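Local coordinates for microcompartments protein (Desulfitobacterium hafniense, PDB 3NWG) that probably serves as a shell protein of a bacterial microcompartment, each chain carrying two BMC domains in tandem, at residues G98-S104 against G162-V168. Residues are numbered along the deposited sequence; the frame is centred on the assembly and turned at random.
Sequences GIIETFS and GMLVDKV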
loop_
_atom_site.group_PDB
_atom_site.type_symbol
_atom_site.label_atom_id
_atom_site.label_comp_id
_atom_site.label_asym_id
_atom_site.label_seq_id
_atom_site.Cartn_x
_atom_site.Cartn_y
_atom_site.Cartn_z
ATOM N N GLY A 98 11.332 -12.619 22.452
ATOM C CA GLY A 98 11.970 -11.550 23.194
ATOM C C GLY A 98 11.874 -10.225 22.460
ATOM O O GLY A 98 11.926 -10.176 21.236
ATOM N N ILE A 99 11.704 -9.149 23.221
ATOM C CA ILE A 99 11.624 -7.802 22.665
ATOM C C ILE A 99 12.436 -6.858 23.540
ATOM O O ILE A 99 12.247 -6.834 24.766
ATOM C CB ILE A 99 10.168 -7.268 22.605
ATOM C CG1 ILE A 99 9.218 -8.296 21.966
ATOM C CG2 ILE A 99 10.130 -5.937 21.866
ATOM C CD1 ILE A 99 7.692 -7.981 22.146
ATOM N N ILE A 100 13.339 -6.096 22.921
ATOM C CA ILE A 100 14.053 -5.024 23.616
ATOM C C ILE A 100 13.701 -3.685 22.990
ATOM O O ILE A 100 13.687 -3.554 21.767
ATOM C CB ILE A 100 15.582 -5.216 23.589
ATOM C CG1 ILE A 100 15.952 -6.591 24.143
ATOM C CG2 ILE A 100 16.280 -4.095 24.378
ATOM C CD1 ILE A 100 17.379 -7.000 23.893
ATOM N N GLU A 101 13.441 -2.693 23.835
ATOM C CA GLU A 101 12.978 -1.401 23.370
ATOM C C GLU A 101 13.784 -0.311 24.075
ATOM O O GLU A 101 13.830 -0.270 25.303
ATOM C CB GLU A 101 11.479 -1.281 23.637
ATOM C CG GLU A 101 10.785 0.014 23.229
ATOM C CD GLU A 101 9.406 0.157 23.915
ATOM O OE1 GLU A 101 9.078 -0.679 24.788
ATOM O OE2 GLU A 101 8.641 1.092 23.604
ATOM N N THR A 102 14.441 0.545 23.281
ATOM C CA THR A 102 15.346 1.587 23.783
ATOM C C THR A 102 14.961 2.964 23.236
ATOM O O THR A 102 14.267 3.071 22.207
ATOM C CB THR A 102 16.861 1.334 23.426
ATOM O OG1 THR A 102 17.049 1.458 22.015
ATOM C CG2 THR A 102 17.345 -0.024 23.870
ATOM N N PHE A 103 15.451 3.999 23.928
ATOM C CA PHE A 103 15.184 5.399 23.618
ATOM C C PHE A 103 16.005 5.967 22.443
ATOM O O PHE A 103 15.680 7.035 21.917
ATOM C CB PHE A 103 15.413 6.259 24.878
ATOM C CG PHE A 103 14.288 6.190 25.889
ATOM C CD1 PHE A 103 13.019 6.700 25.585
ATOM C CD2 PHE A 103 14.503 5.639 27.151
ATOM C CE1 PHE A 103 11.978 6.647 26.510
ATOM C CE2 PHE A 103 13.454 5.573 28.108
ATOM C CZ PHE A 103 12.190 6.083 27.778
ATOM N N SER A 104 17.064 5.260 22.040
ATOM C CA SER A 104 17.944 5.725 20.962
ATOM C C SER A 104 18.287 4.593 19.999
ATOM O O SER A 104 18.356 3.424 20.397
ATOM C CB SER A 104 19.232 6.306 21.543
ATOM O OG SER A 104 20.252 5.317 21.634
ATOM N N GLY A 162 20.770 4.470 31.061
ATOM C CA GLY A 162 19.409 5.015 31.090
ATOM C C GLY A 162 18.761 5.162 29.715
ATOM O O GLY A 162 17.909 6.036 29.507
HETATM N N MSE A 163 19.165 4.304 28.777
HETATM C CA MSE A 163 18.645 4.317 27.409
HETATM C C MSE A 163 17.560 3.253 27.181
HETATM O O MSE A 163 16.967 3.194 26.102
HETATM C CB MSE A 163 19.792 4.079 26.419
HETATM C CG MSE A 163 20.669 5.279 26.114
HETATM SE SE MSE A 163 19.656 6.668 25.225
HETATM C CE MSE A 163 19.376 7.823 26.794
ATOM N N LEU A 164 17.314 2.415 28.192
ATOM C CA LEU A 164 16.428 1.254 28.071
ATOM C C LEU A 164 14.992 1.584 28.477
ATOM O O LEU A 164 14.729 2.003 29.621
ATOM C CB LEU A 164 16.978 0.092 28.911
ATOM C CG LEU A 164 16.241 -1.230 29.226
ATOM C CD1 LEU A 164 15.297 -1.115 30.415
ATOM C CD2 LEU A 164 15.524 -1.833 28.007
ATOM N N VAL A 165 14.070 1.401 27.533
ATOM C CA VAL A 165 12.647 1.601 27.808
ATOM C C VAL A 165 12.129 0.379 28.567
ATOM O O VAL A 165 11.615 0.501 29.674
ATOM C CB VAL A 165 11.806 1.853 26.514
ATOM C CG1 VAL A 165 10.296 1.990 26.844
ATOM C CG2 VAL A 165 12.338 3.077 25.720
ATOM N N ASP A 166 12.289 -0.797 27.968
ATOM C CA ASP A 166 11.878 -2.015 28.614
ATOM C C ASP A 166 12.131 -3.231 27.723
ATOM O O ASP A 166 12.541 -3.093 26.568
ATOM C CB ASP A 166 10.399 -1.928 29.039
ATOM C CG ASP A 166 10.147 -2.514 30.434
ATOM O OD1 ASP A 166 10.766 -3.541 30.792
ATOM O OD2 ASP A 166 9.324 -1.945 31.179
ATOM N N LYS A 167 11.902 -4.417 28.291
ATOM C CA LYS A 167 12.024 -5.693 27.589
ATOM C C LYS A 167 11.036 -6.716 28.136
ATOM O O LYS A 167 10.540 -6.580 29.251
ATOM C CB LYS A 167 13.441 -6.274 27.682
ATOM C CG LYS A 167 14.254 -5.891 28.916
ATOM C CD LYS A 167 13.804 -6.495 30.213
ATOM C CE LYS A 167 14.360 -5.645 31.351
ATOM N NZ LYS A 167 13.779 -6.038 32.652
ATOM N N VAL A 168 10.748 -7.730 27.329
ATOM C CA VAL A 168 9.873 -8.811 27.724
ATOM C C VAL A 168 10.380 -10.086 27.077
ATOM O O VAL A 168 10.942 -10.046 25.977
ATOM C CB VAL A 168 8.373 -8.555 27.332
ATOM C CG1 VAL A 168 7.860 -7.263 27.939
ATOM C CG2 VAL A 168 8.161 -8.570 25.829
#
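A classic beta bulge marks the antiparallel pairing of strands 96-102 and 164-170, first and last in sequence but neighbours in the sheet of the second BMC domain: Val165 and Asp166 both face Glu101. Glu101 O takes two hydrogen bonds, from Val165 N (2.8 Å) and Asp166 N (3.1 Å), each donor tilted from the carbonyl plane. Beyond the bulge, Phe103 N reaches Met163 O in a nearly straight bond (2.8 Å, 171°). At the bulge Val165 points its side chain toward the partner strand, where its two methyls part. Val165 CG2 sits over the centre of the Phe103 ring, 3.4 Å from the centroid, a CH-pi contact; Val165 CG1, anti to the backbone N (chi1 177°), lies 3.6 Å from Glu101 CD. The extended Glu101 chain carries its carboxylate past this methyl to a second subunit, where OE2 accepts a hydrogen bond from Ile13 N of that subunit. With an alanine here, that backbone N-H is likely to lose its acceptor and Val165 CG1 the carboxyl carbon it packs on. Main-chain bonds thus fix the bulge, and the carboxylate beside it links the domain to its neighbour in the assembly.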